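Local coordinates for protein rhamnosidase B (Bacillus sp., PDB 2OKX) that hydrolyses alpha-L-rhamnosides as a glycoside hydrolase of family 78, probably releasing terminal rhamnose with inversion at the anomeric carbon, at residues A[557-562]-A[859-864]; A[671-676]-A[733-738]; A[677-682]-A[689-694]; A[685-690]-A[748-753]. All blocks are in the same frame, centred on the assembly; numbering follows the deposited sequence.

Interaction 1 of 4, residues A[557-562]-A[859-864]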
loop_
_atom_site.group_PDB
_atom_site.type_symbol
_atom_site.label_atom_id
_atom_site.label_comp_id
_atom_site.label_asym_id
_atom_site.label_seq_id
_atom_site.Cartn_x
_atom_site.Cartn_y
_atom_site.Cartn_z
ATOM N N THR A 557 -4.432 7.743 9.307
ATOM C CA THR A 557 -4.892 6.467 9.843
ATOM C C THR A 557 -6.129 5.984 9.100
ATOM O O THR A 557 -6.232 4.813 8.752
ATOM C CB THR A 557 -5.190 6.602 11.346
ATOM O OG1 THR A 557 -4.010 7.077 12.006
ATOM C CG2 THR A 557 -5.596 5.248 11.947
ATOM N N ARG A 558 -7.062 6.895 8.855
ATOM C CA ARG A 558 -8.286 6.574 8.130
ATOM C C ARG A 558 -7.960 5.981 6.756
ATOM O O ARG A 558 -8.470 4.922 6.391
ATOM C CB ARG A 558 -9.130 7.844 7.980
ATOM C CG ARG A 558 -10.456 7.692 7.254
ATOM C CD ARG A 558 -11.353 8.873 7.614
ATOM N NE ARG A 558 -10.617 10.137 7.575
ATOM C CZ ARG A 558 -10.924 11.206 8.305
ATOM N NH1 ARG A 558 -11.956 11.166 9.138
ATOM N NH2 ARG A 558 -10.193 12.311 8.214
ATOM N N LEU A 559 -7.101 6.663 6.003
ATOM C CA LEU A 559 -6.747 6.211 4.660
ATOM C C LEU A 559 -5.926 4.927 4.620
ATOM O O LEU A 559 -5.841 4.271 3.578
ATOM C CB LEU A 559 -6.001 7.316 3.907
ATOM C CG LEU A 559 -6.726 8.645 3.695
ATOM C CD1 LEU A 559 -5.863 9.513 2.793
ATOM C CD2 LEU A 559 -8.104 8.425 3.065
ATOM N N CYS A 560 -5.316 4.573 5.744
ATOM C CA CYS A 560 -4.519 3.359 5.818
ATOM C C CYS A 560 -5.298 2.229 6.473
ATOM O O CYS A 560 -4.714 1.270 6.975
ATOM C CB CYS A 560 -3.222 3.611 6.585
ATOM S SG CYS A 560 -2.059 4.644 5.670
ATOM N N MET A 561 -6.621 2.363 6.476
ATOM C CA MET A 561 -7.497 1.340 7.027
ATOM C C MET A 561 -8.452 0.899 5.921
ATOM O O MET A 561 -9.427 1.591 5.617
ATOM C CB MET A 561 -8.286 1.880 8.230
ATOM C CG MET A 561 -7.454 2.037 9.500
ATOM S SD MET A 561 -8.327 2.839 10.876
ATOM C CE MET A 561 -9.351 1.491 11.484
ATOM N N GLU A 562 -8.139 -0.233 5.296
ATOM C CA GLU A 562 -8.971 -0.800 4.235
ATOM C C GLU A 562 -9.584 -2.045 4.869
ATOM O O GLU A 562 -10.071 -1.982 5.995
ATOM C CB GLU A 562 -8.105 -1.193 3.029
ATOM C CG GLU A 562 -7.304 -0.037 2.430
ATOM C CD GLU A 562 -6.539 -0.425 1.174
ATOM O OE1 GLU A 562 -5.812 0.439 0.641
ATOM O OE2 GLU A 562 -6.658 -1.587 0.718
ATOM N N SER A 859 6.465 7.945 0.162
ATOM C CA SER A 859 5.032 7.999 0.421
ATOM C C SER A 859 4.732 9.170 1.358
ATOM O O SER A 859 5.433 9.377 2.355
ATOM C CB SER A 859 4.573 6.702 1.076
ATOM O OG SER A 859 3.307 6.867 1.687
ATOM N N HIS A 860 3.693 9.936 1.037
ATOM C CA HIS A 860 3.312 11.076 1.861
ATOM C C HIS A 860 2.207 10.720 2.845
ATOM O O HIS A 860 1.743 11.576 3.599
ATOM C CB HIS A 860 2.855 12.239 0.973
ATOM C CG HIS A 860 3.974 12.913 0.245
ATOM N ND1 HIS A 860 4.373 14.203 0.526
ATOM C CD2 HIS A 860 4.813 12.462 -0.718
ATOM C CE1 HIS A 860 5.410 14.514 -0.232
ATOM N NE2 HIS A 860 5.697 13.475 -0.994
ATOM N N CYS A 861 1.792 9.457 2.844
ATOM C CA CYS A 861 0.720 9.011 3.729
ATOM C C CYS A 861 1.002 7.605 4.263
ATOM O O CYS A 861 0.640 6.617 3.631
ATOM C CB CYS A 861 -0.614 9.028 2.963
ATOM S SG CYS A 861 -2.089 8.590 3.937
ATOM N N HIS A 862 1.655 7.533 5.421
ATOM C CA HIS A 862 2.001 6.262 6.068
ATOM C C HIS A 862 1.501 6.338 7.505
ATOM O O HIS A 862 2.060 7.074 8.317
ATOM C CB HIS A 862 3.523 6.055 6.076
ATOM C CG HIS A 862 4.009 5.059 5.069
ATOM N ND1 HIS A 862 4.661 3.896 5.423
ATOM C CD2 HIS A 862 3.949 5.057 3.717
ATOM C CE1 HIS A 862 4.983 3.222 4.333
ATOM N NE2 HIS A 862 4.563 3.906 3.284
ATOM N N ALA A 863 0.455 5.581 7.819
ATOM C CA ALA A 863 -0.110 5.617 9.163
ATOM C C ALA A 863 0.859 5.156 10.243
ATOM O O ALA A 863 0.609 5.374 11.426
ATOM C CB ALA A 863 -1.404 4.793 9.225
ATOM N N TRP A 864 1.963 4.522 9.861
ATOM C CA TRP A 864 2.910 4.095 10.882
ATOM C C TRP A 864 3.597 5.342 11.453
ATOM O O TRP A 864 4.303 5.277 12.463
ATOM C CB TRP A 864 3.917 3.076 10.304
ATOM C CG TRP A 864 5.079 3.606 9.493
ATOM C CD1 TRP A 864 5.242 4.867 8.985
ATOM C CD2 TRP A 864 6.244 2.865 9.102
ATOM N NE1 TRP A 864 6.440 4.956 8.305
ATOM C CE2 TRP A 864 7.073 3.741 8.362
ATOM C CE3 TRP A 864 6.667 1.543 9.306
ATOM C CZ2 TRP A 864 8.303 3.337 7.826
ATOM C CZ3 TRP A 864 7.892 1.140 8.775
ATOM C CH2 TRP A 864 8.696 2.038 8.042
#

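Interaction 2 of 4, residues A[671-676]-A[733-738]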
loop_
_atom_site.group_PDB
_atom_site.type_symbol
_atom_site.label_atom_id
_atom_site.label_comp_id
_atom_site.label_asym_id
_atom_site.label_seq_id
_atom_site.Cartn_x
_atom_site.Cartn_y
_atom_site.Cartn_z
ATOM N N SER A 671 27.489 -17.452 20.855
ATOM C CA SER A 671 27.645 -16.150 21.491
ATOM C C SER A 671 26.483 -15.866 22.438
ATOM O O SER A 671 26.590 -15.022 23.325
ATOM C CB SER A 671 27.706 -15.054 20.428
ATOM O OG SER A 671 26.477 -14.974 19.725
ATOM N N GLY A 672 25.377 -16.578 22.243
ATOM C CA GLY A 672 24.206 -16.373 23.076
ATOM C C GLY A 672 23.406 -15.181 22.581
ATOM O O GLY A 672 22.593 -14.614 23.311
ATOM N N LEU A 673 23.646 -14.801 21.328
ATOM C CA LEU A 673 22.961 -13.672 20.710
ATOM C C LEU A 673 22.244 -14.101 19.437
ATOM O O LEU A 673 22.612 -15.095 18.806
ATOM C CB LEU A 673 23.964 -12.563 20.373
ATOM C CG LEU A 673 24.730 -11.938 21.544
ATOM C CD1 LEU A 673 25.841 -11.045 21.018
ATOM C CD2 LEU A 673 23.769 -11.146 22.422
ATOM N N LEU A 674 21.217 -13.346 19.062
ATOM C CA LEU A 674 20.459 -13.647 17.855
ATOM C C LEU A 674 21.331 -13.356 16.639
ATOM O O LEU A 674 21.731 -12.214 16.412
ATOM C CB LEU A 674 19.187 -12.794 17.798
ATOM C CG LEU A 674 18.276 -13.031 16.591
ATOM C CD1 LEU A 674 17.761 -14.458 16.617
ATOM C CD2 LEU A 674 17.115 -12.039 16.615
ATOM N N ASN A 675 21.633 -14.394 15.864
ATOM C CA ASN A 675 22.457 -14.236 14.672
ATOM C C ASN A 675 21.649 -14.726 13.479
ATOM O O ASN A 675 21.279 -15.898 13.417
ATOM C CB ASN A 675 23.739 -15.062 14.797
ATOM C CG ASN A 675 24.797 -14.645 13.794
ATOM O OD1 ASN A 675 24.483 -14.307 12.653
ATOM N ND2 ASN A 675 26.059 -14.678 14.213
ATOM N N MET A 676 21.381 -13.839 12.526
ATOM C CA MET A 676 20.586 -14.230 11.367
ATOM C C MET A 676 21.032 -13.654 10.035
ATOM O O MET A 676 21.575 -12.555 9.963
ATOM C CB MET A 676 19.122 -13.846 11.587
ATOM C CG MET A 676 18.461 -14.529 12.757
ATOM S SD MET A 676 16.783 -13.945 12.953
ATOM C CE MET A 676 15.913 -15.049 11.860
ATOM N N ALA A 733 19.308 -10.864 27.577
ATOM C CA ALA A 733 19.543 -9.510 28.072
ATOM C C ALA A 733 20.940 -9.366 28.673
ATOM O O ALA A 733 21.630 -8.373 28.437
ATOM C CB ALA A 733 18.484 -9.143 29.114
ATOM N N GLU A 734 21.353 -10.361 29.452
ATOM C CA GLU A 734 22.669 -10.336 30.084
ATOM C C GLU A 734 23.782 -10.393 29.037
ATOM O O GLU A 734 24.756 -9.641 29.107
ATOM C CB GLU A 734 22.806 -11.511 31.053
ATOM C CG GLU A 734 24.079 -11.478 31.886
ATOM C CD GLU A 734 24.214 -12.686 32.795
ATOM O OE1 GLU A 734 25.195 -12.744 33.566
ATOM O OE2 GLU A 734 23.339 -13.577 32.735
ATOM N N THR A 735 23.633 -11.289 28.067
ATOM C CA THR A 735 24.620 -11.435 27.006
ATOM C C THR A 735 24.730 -10.124 26.236
ATOM O O THR A 735 25.827 -9.687 25.882
ATOM C CB THR A 735 24.225 -12.560 26.029
ATOM O OG1 THR A 735 24.067 -13.787 26.752
ATOM C CG2 THR A 735 25.298 -12.744 24.965
ATOM N N ILE A 736 23.585 -9.495 25.982
ATOM C CA ILE A 736 23.564 -8.229 25.264
ATOM C C ILE A 736 24.377 -7.181 26.019
ATOM O O ILE A 736 25.245 -6.522 25.442
ATOM C CB ILE A 736 22.116 -7.719 25.076
ATOM C CG1 ILE A 736 21.342 -8.689 24.177
ATOM C CG2 ILE A 736 22.127 -6.325 24.471
ATOM C CD1 ILE A 736 19.875 -8.345 24.006
ATOM N N ASN A 737 24.099 -7.032 27.310
ATOM C CA ASN A 737 24.810 -6.063 28.139
ATOM C C ASN A 737 26.289 -6.416 28.274
ATOM O O ASN A 737 27.134 -5.537 28.439
ATOM C CB ASN A 737 24.179 -5.986 29.534
ATOM C CG ASN A 737 22.932 -5.118 29.568
ATOM O OD1 ASN A 737 22.982 -3.932 29.242
ATOM N ND2 ASN A 737 21.810 -5.703 29.971
ATOM N N ALA A 738 26.591 -7.707 28.197
ATOM C CA ALA A 738 27.964 -8.186 28.325
ATOM C C ALA A 738 28.786 -8.043 27.047
ATOM O O ALA A 738 29.995 -7.822 27.105
ATOM C CB ALA A 738 27.958 -9.644 28.770
#

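Interaction 3 of 4, residues A[677-682]-A[689-694]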
loop_
_atom_site.group_PDB
_atom_site.type_symbol
_atom_site.label_atom_id
_atom_site.label_comp_id
_atom_site.label_asym_id
_atom_site.label_seq_id
_atom_site.Cartn_x
_atom_site.Cartn_y
_atom_site.Cartn_z
ATOM N N ALA A 677 20.781 -14.418 8.978
ATOM C CA ALA A 677 21.103 -13.995 7.624
ATOM C C ALA A 677 19.764 -13.616 7.007
ATOM O O ALA A 677 19.031 -14.481 6.533
ATOM C CB ALA A 677 21.739 -15.142 6.844
ATOM N N GLY A 678 19.440 -12.327 7.036
ATOM C CA GLY A 678 18.175 -11.880 6.483
ATOM C C GLY A 678 18.001 -10.377 6.540
ATOM O O GLY A 678 18.959 -9.643 6.771
ATOM N N TRP A 679 16.774 -9.915 6.329
ATOM C CA TRP A 679 16.476 -8.487 6.345
ATOM C C TRP A 679 16.305 -8.057 7.801
ATOM O O TRP A 679 15.213 -8.140 8.358
ATOM C CB TRP A 679 15.197 -8.233 5.542
ATOM C CG TRP A 679 14.974 -6.809 5.130
ATOM C CD1 TRP A 679 15.845 -5.762 5.258
ATOM C CD2 TRP A 679 13.801 -6.281 4.500
ATOM N NE1 TRP A 679 15.284 -4.616 4.748
ATOM C CE2 TRP A 679 14.029 -4.906 4.277
ATOM C CE3 TRP A 679 12.578 -6.839 4.101
ATOM C CZ2 TRP A 679 13.077 -4.077 3.673
ATOM C CZ3 TRP A 679 11.629 -6.011 3.501
ATOM C CH2 TRP A 679 11.886 -4.647 3.294
ATOM N N ASN A 680 17.399 -7.604 8.407
ATOM C CA ASN A 680 17.415 -7.181 9.810
ATOM C C ASN A 680 17.148 -5.687 9.926
ATOM O O ASN A 680 17.978 -4.932 10.435
ATOM C CB ASN A 680 18.781 -7.513 10.415
ATOM C CG ASN A 680 19.186 -8.954 10.170
ATOM O OD1 ASN A 680 20.354 -9.248 9.898
ATOM N ND2 ASN A 680 18.224 -9.863 10.272
ATOM N N LEU A 681 15.969 -5.277 9.472
ATOM C CA LEU A 681 15.580 -3.874 9.459
ATOM C C LEU A 681 14.868 -3.334 10.691
ATOM O O LEU A 681 14.250 -4.074 11.455
ATOM C CB LEU A 681 14.681 -3.617 8.244
ATOM C CG LEU A 681 14.121 -2.202 8.072
ATOM C CD1 LEU A 681 15.233 -1.291 7.581
ATOM C CD2 LEU A 681 12.956 -2.207 7.086
ATOM N N LEU A 682 14.964 -2.018 10.852
ATOM C CA LEU A 682 14.287 -1.298 11.919
ATOM C C LEU A 682 13.848 0.070 11.396
ATOM O O LEU A 682 12.658 0.362 11.355
ATOM C CB LEU A 682 15.180 -1.100 13.148
ATOM C CG LEU A 682 14.493 -0.229 14.217
ATOM C CD1 LEU A 682 13.148 -0.844 14.597
ATOM C CD2 LEU A 682 15.380 -0.089 15.444
ATOM N N GLN A 689 22.905 -2.016 10.190
ATOM C CA GLN A 689 22.036 -3.171 10.355
ATOM C C GLN A 689 22.164 -4.076 9.132
ATOM O O GLN A 689 21.230 -4.217 8.342
ATOM C CB GLN A 689 20.586 -2.691 10.535
ATOM C CG GLN A 689 20.065 -1.838 9.382
ATOM C CD GLN A 689 18.796 -1.067 9.725
ATOM O OE1 GLN A 689 17.954 -1.535 10.493
ATOM N NE2 GLN A 689 18.649 0.119 9.138
ATOM N N PRO A 690 23.335 -4.711 8.965
ATOM C CA PRO A 690 23.586 -5.603 7.829
ATOM C C PRO A 690 22.736 -6.866 7.860
ATOM O O PRO A 690 22.315 -7.320 8.922
ATOM C CB PRO A 690 25.072 -5.909 7.966
ATOM C CG PRO A 690 25.243 -5.964 9.457
ATOM C CD PRO A 690 24.466 -4.741 9.912
ATOM N N ASN A 691 22.479 -7.430 6.684
ATOM C CA ASN A 691 21.702 -8.658 6.591
ATOM C C ASN A 691 22.607 -9.767 7.111
ATOM O O ASN A 691 22.249 -10.944 7.093
ATOM C CB ASN A 691 21.331 -8.943 5.135
ATOM C CG ASN A 691 20.562 -7.808 4.496
ATOM O OD1 ASN A 691 19.449 -7.486 4.908
ATOM N ND2 ASN A 691 21.154 -7.191 3.479
ATOM N N GLU A 692 23.782 -9.358 7.582
ATOM C CA GLU A 692 24.810 -10.255 8.096
ATOM C C GLU A 692 24.508 -11.055 9.354
ATOM O O GLU A 692 23.779 -12.041 9.310
ATOM C CB GLU A 692 26.110 -9.476 8.314
ATOM C CG GLU A 692 26.736 -8.941 7.038
ATOM C CD GLU A 692 28.027 -8.194 7.300
ATOM O OE1 GLU A 692 28.641 -7.696 6.332
ATOM O OE2 GLU A 692 28.424 -8.105 8.479
ATOM N N GLY A 693 25.077 -10.631 10.479
ATOM C CA GLY A 693 24.891 -11.380 11.707
ATOM C C GLY A 693 24.085 -10.837 12.867
ATOM O O GLY A 693 22.857 -10.864 12.848
ATOM N N ILE A 694 24.789 -10.359 13.889
ATOM C CA ILE A 694 24.167 -9.852 15.108
ATOM C C ILE A 694 23.798 -8.371 15.094
ATOM O O ILE A 694 24.648 -7.506 15.305
ATOM C CB ILE A 694 25.084 -10.109 16.328
ATOM C CG1 ILE A 694 25.516 -11.575 16.352
ATOM C CG2 ILE A 694 24.351 -9.772 17.616
ATOM C CD1 ILE A 694 26.508 -11.902 17.451
HETATM O O HOH W 1 19.437 -5.972 6.819
#

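Interaction 4 of 4, residues A[685-690]-A[748-753]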
loop_
_atom_site.group_PDB
_atom_site.type_symbol
_atom_site.label_atom_id
_atom_site.label_comp_id
_atom_site.label_asym_id
_atom_site.label_seq_id
_atom_site.Cartn_x
_atom_site.Cartn_y
_atom_site.Cartn_z
ATOM N N ALA A 685 17.412 4.635 8.013
ATOM C CA ALA A 685 18.518 5.513 8.366
ATOM C C ALA A 685 19.818 4.718 8.285
ATOM O O ALA A 685 19.793 3.489 8.277
ATOM C CB ALA A 685 18.321 6.057 9.774
ATOM N N PRO A 686 20.967 5.415 8.231
ATOM C CA PRO A 686 22.309 4.824 8.146
ATOM C C PRO A 686 22.710 3.926 9.316
ATOM O O PRO A 686 23.874 3.907 9.713
ATOM C CB PRO A 686 23.220 6.048 8.043
ATOM C CG PRO A 686 22.351 7.071 7.401
ATOM C CD PRO A 686 21.049 6.881 8.130
ATOM N N ILE A 687 21.748 3.196 9.872
ATOM C CA ILE A 687 22.021 2.283 10.978
ATOM C C ILE A 687 22.851 1.126 10.430
ATOM O O ILE A 687 22.599 0.653 9.321
ATOM C CB ILE A 687 20.714 1.690 11.564
ATOM C CG1 ILE A 687 19.912 2.779 12.275
ATOM C CG2 ILE A 687 21.035 0.545 12.519
ATOM C CD1 ILE A 687 18.565 2.302 12.775
ATOM N N ASP A 688 23.838 0.671 11.194
ATOM C CA ASP A 688 24.652 -0.447 10.737
ATOM C C ASP A 688 23.860 -1.710 11.062
ATOM O O ASP A 688 24.088 -2.375 12.074
ATOM C CB ASP A 688 26.016 -0.446 11.437
ATOM C CG ASP A 688 27.037 -1.322 10.727
ATOM O OD1 ASP A 688 26.857 -1.596 9.521
ATOM O OD2 ASP A 688 28.029 -1.724 11.372
ATOM N N GLN A 689 22.905 -2.016 10.190
ATOM C CA GLN A 689 22.036 -3.171 10.355
ATOM C C GLN A 689 22.164 -4.076 9.132
ATOM O O GLN A 689 21.230 -4.217 8.342
ATOM C CB GLN A 689 20.586 -2.691 10.535
ATOM C CG GLN A 689 20.065 -1.838 9.382
ATOM C CD GLN A 689 18.796 -1.067 9.725
ATOM O OE1 GLN A 689 17.954 -1.535 10.493
ATOM N NE2 GLN A 689 18.649 0.119 9.138
ATOM N N PRO A 690 23.335 -4.711 8.965
ATOM C CA PRO A 690 23.586 -5.603 7.829
ATOM C C PRO A 690 22.736 -6.866 7.860
ATOM O O PRO A 690 22.315 -7.320 8.922
ATOM C CB PRO A 690 25.072 -5.909 7.966
ATOM C CG PRO A 690 25.243 -5.964 9.457
ATOM C CD PRO A 690 24.466 -4.741 9.912
ATOM N N TYR A 748 25.220 1.195 23.262
ATOM C CA TYR A 748 25.251 -0.090 22.576
ATOM C C TYR A 748 25.647 0.096 21.118
ATOM O O TYR A 748 25.245 1.069 20.476
ATOM C CB TYR A 748 23.886 -0.778 22.640
ATOM C CG TYR A 748 23.385 -1.030 24.041
ATOM C CD1 TYR A 748 22.783 -0.014 24.782
ATOM C CD2 TYR A 748 23.515 -2.288 24.627
ATOM C CE1 TYR A 748 22.317 -0.246 26.073
ATOM C CE2 TYR A 748 23.056 -2.531 25.917
ATOM C CZ TYR A 748 22.459 -1.507 26.634
ATOM O OH TYR A 748 21.999 -1.749 27.909
ATOM N N ILE A 749 26.439 -0.841 20.603
ATOM C CA ILE A 749 26.882 -0.788 19.215
ATOM C C ILE A 749 25.746 -1.277 18.322
ATOM O O ILE A 749 24.933 -2.100 18.741
ATOM C CB ILE A 749 28.120 -1.684 18.988
ATOM C CG1 ILE A 749 27.763 -3.147 19.250
ATOM C CG2 ILE A 749 29.252 -1.242 19.905
ATOM C CD1 ILE A 749 28.897 -4.120 18.959
ATOM N N ASP A 750 25.687 -0.770 17.097
ATOM C CA ASP A 750 24.634 -1.170 16.174
ATOM C C ASP A 750 24.627 -2.659 15.870
ATOM O O ASP A 750 23.559 -3.265 15.766
ATOM C CB ASP A 750 24.737 -0.383 14.866
ATOM C CG ASP A 750 23.901 0.880 14.881
ATOM O OD1 ASP A 750 23.269 1.168 15.922
ATOM O OD2 ASP A 750 23.872 1.584 13.850
ATOM N N CYS A 751 25.808 -3.256 15.732
ATOM C CA CYS A 751 25.868 -4.678 15.421
ATOM C C CYS A 751 27.264 -5.281 15.475
ATOM O O CYS A 751 28.253 -4.611 15.778
ATOM C CB CYS A 751 25.318 -4.918 14.015
ATOM S SG CYS A 751 26.446 -4.338 12.710
ATOM N N ILE A 752 27.303 -6.573 15.172
ATOM C CA ILE A 752 28.527 -7.354 15.088
ATOM C C ILE A 752 28.395 -8.027 13.728
ATOM O O ILE A 752 27.494 -8.841 13.512
ATOM C CB ILE A 752 28.618 -8.444 16.179
ATOM C CG1 ILE A 752 28.803 -7.801 17.554
ATOM C CG2 ILE A 752 29.786 -9.381 15.878
ATOM C CD1 ILE A 752 28.952 -8.806 18.685
ATOM N N HIS A 753 29.279 -7.664 12.808
ATOM C CA HIS A 753 29.252 -8.211 11.461
ATOM C C HIS A 753 29.526 -9.709 11.403
ATOM O O HIS A 753 29.948 -10.316 12.387
ATOM C CB HIS A 753 30.246 -7.447 10.592
ATOM C CG HIS A 753 29.864 -6.016 10.375
ATOM N ND1 HIS A 753 28.934 -5.627 9.434
ATOM C CD2 HIS A 753 30.252 -4.884 11.009
ATOM C CE1 HIS A 753 28.767 -4.319 9.497
ATOM N NE2 HIS A 753 29.554 -3.844 10.446
#

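Interaction 1 of 4, residues A[557-562]-A[859-864]
The flat groups of this contact flank the residues that touch: A863 and C861 turn their side chains to C560, while the imidazole of H862 and the indole of W864 leave the backbone on the other side. There one side of the imidazole rests over a face of the indole near its rim, and W864 also stacks with F802. A glycerol, probably from the crystallisation liquor, sits about 3 Å from the side chain of H862. C560 is the first residue to leave helical geometry after helix 544-559, and its CB is pressed to 3.4 Å from the methyl CB of A863, tighter than usual carbon packing. With SG beside its own backbone N (chi1 -71°), C560 directs the sulfur to A863 N, which gives it a weak hydrogen bond of 3.4 Å, bent to 143°. In the alpha/alpha barrel of this enzyme, helix 544-559 comes early and the loop carrying 859-864 leads into the late helix 868-876, so the contact brings together two ends of the catalytic domain, and helix 577-590 adds E583 against A863. The second sulfur, C861 SG, packs 4.1 Å from L559 CD1 and 4.3 Å from C560 SG as a thiol neighbour, with no disulfide. T557 adds its backbone, CA lying 3.9 Å from A863 CB, while its hydroxyl turns back along the helix to the carbonyl of S553.

Interaction 2 of 4, residues A[671-676]-A[733-738]
G672 and T735 mark the closest approach of the two backbones, their CA atoms 6.3 Å apart, where an irregular chain passes over a continuous helix. The bend in the 671-676 chain comes at G672, whose phi is positive (82°), and it directs the carbonyls of both S671 and G672 to the helix. The bend lies within an ST turn: L673 N donates to S671 OG at 3.3 Å, and the same hydroxyl is bonded to D669. T735 receives the chain with its methyl. Its CG2 stands 3.1 Å from S671 O and 3.7 Å from G672 O, so the first meeting is of a methyl with carbonyl oxygens. The methyl faces the loop because OG1 takes the place beside the backbone N (chi1 -57°), where it bonds to the carbonyl of L731 one helical turn back. In the alpha/alpha barrel this joins the long loop after helix 647-665 to helix 723-739; the centre of the contact lies about 35 Å from the centre of the chain. L673 supplies the apolar share of the contact. Its CD2 branch crosses the T735 methyl at a slant, with L673 CD2 and T735 CG2 tightly packed at 3.4 Å, and then reaches I736 CG1 at 3.9 Å. L732 and V739 of the same helix, together with I694 and N699, also touch the L673 side chain, while I736 extends to L700 and V703 of helix 696-715, which packs alongside.

Interaction 3 of 4, residues A[677-682]-A[689-694]
Q689 reaches the 677-682 chain because its CG lies between the backbone N and the carbonyl carbon (chi1 58°) and the side chain runs extended from there, laying the amide against the N680-L682 backbone. Its OE1 comes to 3.0 Å from L682 N, and its CB to 3.4 Å from N680 O. H697 donates to OE1, and NE2 is taken by the carbonyl of D683, so the amide is fixed from both ends. N680 is the centre of an inverse gamma turn; its N donates to a water at 3.1 Å, and the water donates to Q689 O at 2.9 Å. The same water lies in the plane of the W679 indole, at its edge. Farther along, G678 N gives N691 O a bond of 3.1 Å, bent to 137°, and the CA of A677 makes a C-H...O approach of 3.3 Å to the same N691 O. The N691 amide and the indole of W679 run side by side, their planes 57° apart, while the amide end of N680 abuts the carbonyl of P690. A glycerol about 3 Å from the W679 side chain is consistent with a pocket there. The two arms of the loop are thus joined by the direct bond from G678 N to N691 O and by the water between N680 N and Q689 O, with the Q689 amide, held by H697 and D683, lying against the backbone; this suggests a shape that depends on specific polar links more than on apolar packing.

Interaction 4 of 4, residues A[685-690]-A[748-753]
D688 is gripped through both its backbone and its carboxylate. Its N donates to D750 OD2 at 2.8 Å in a nearly straight bond (162°), approaching that oxygen on the anti side, 30° out of the carboxylate plane. From the other direction H753 NE2 comes to 2.8 Å from D688 OD2, a weak, bent hydrogen bond. The carboxylate reaches the imidazole because D688 carries CG opposite its own N (chi1 -163°). Between these two bonds C751 fills the middle: its SG packs 3.5 Å from P690 CD and lies over one face of the H753 ring, offset toward the rim, while P690 CG comes to 3.7 Å from H753 ND1. I687 CG2 closes the other flank, 3.3 Å from D750 OD2.

In the next shell, D750 OD1 accepts from S763 and T766, which probably holds the carboxylate with OD2 toward the D688 amide, and S759 gives D688 OD2 its stronger partner, beside the weak bond from H753. H753 ND1 is paired with E692, so the ring lies between two carboxylates, a setting that would probably stabilise its protonated form. An inverse gamma turn centred on D688 sets the bend of the loop. Strand 747-752 runs as the middle of a small antiparallel sheet, between strands 694-695 and 741-742; the 687-690 end of the loop extends along it in nearly the same direction, and helix 764-772 touches I687 through Q765.

Overall arrangement
From the N terminus, 557-562 at the end of helix 544-559 opens the widest loop, which interaction 1 closes only at 859-864; the other three contacts are nested inside it. Interaction 2 ties the chain after helix 647-665 to helix 723-739, and within that loop interaction 3 closes a short excursion of the chain on itself. Interaction 4 takes up 685-690, sharing Q689 and P690 with interaction 3, and crosses interaction 2 to reach strand 747-752. The last three touch: N737 probably bonds to Y748, E692 to H753, and I694 O to I752 N. Interaction 1 stands apart, its nearest atoms about 5 Å from interaction 3.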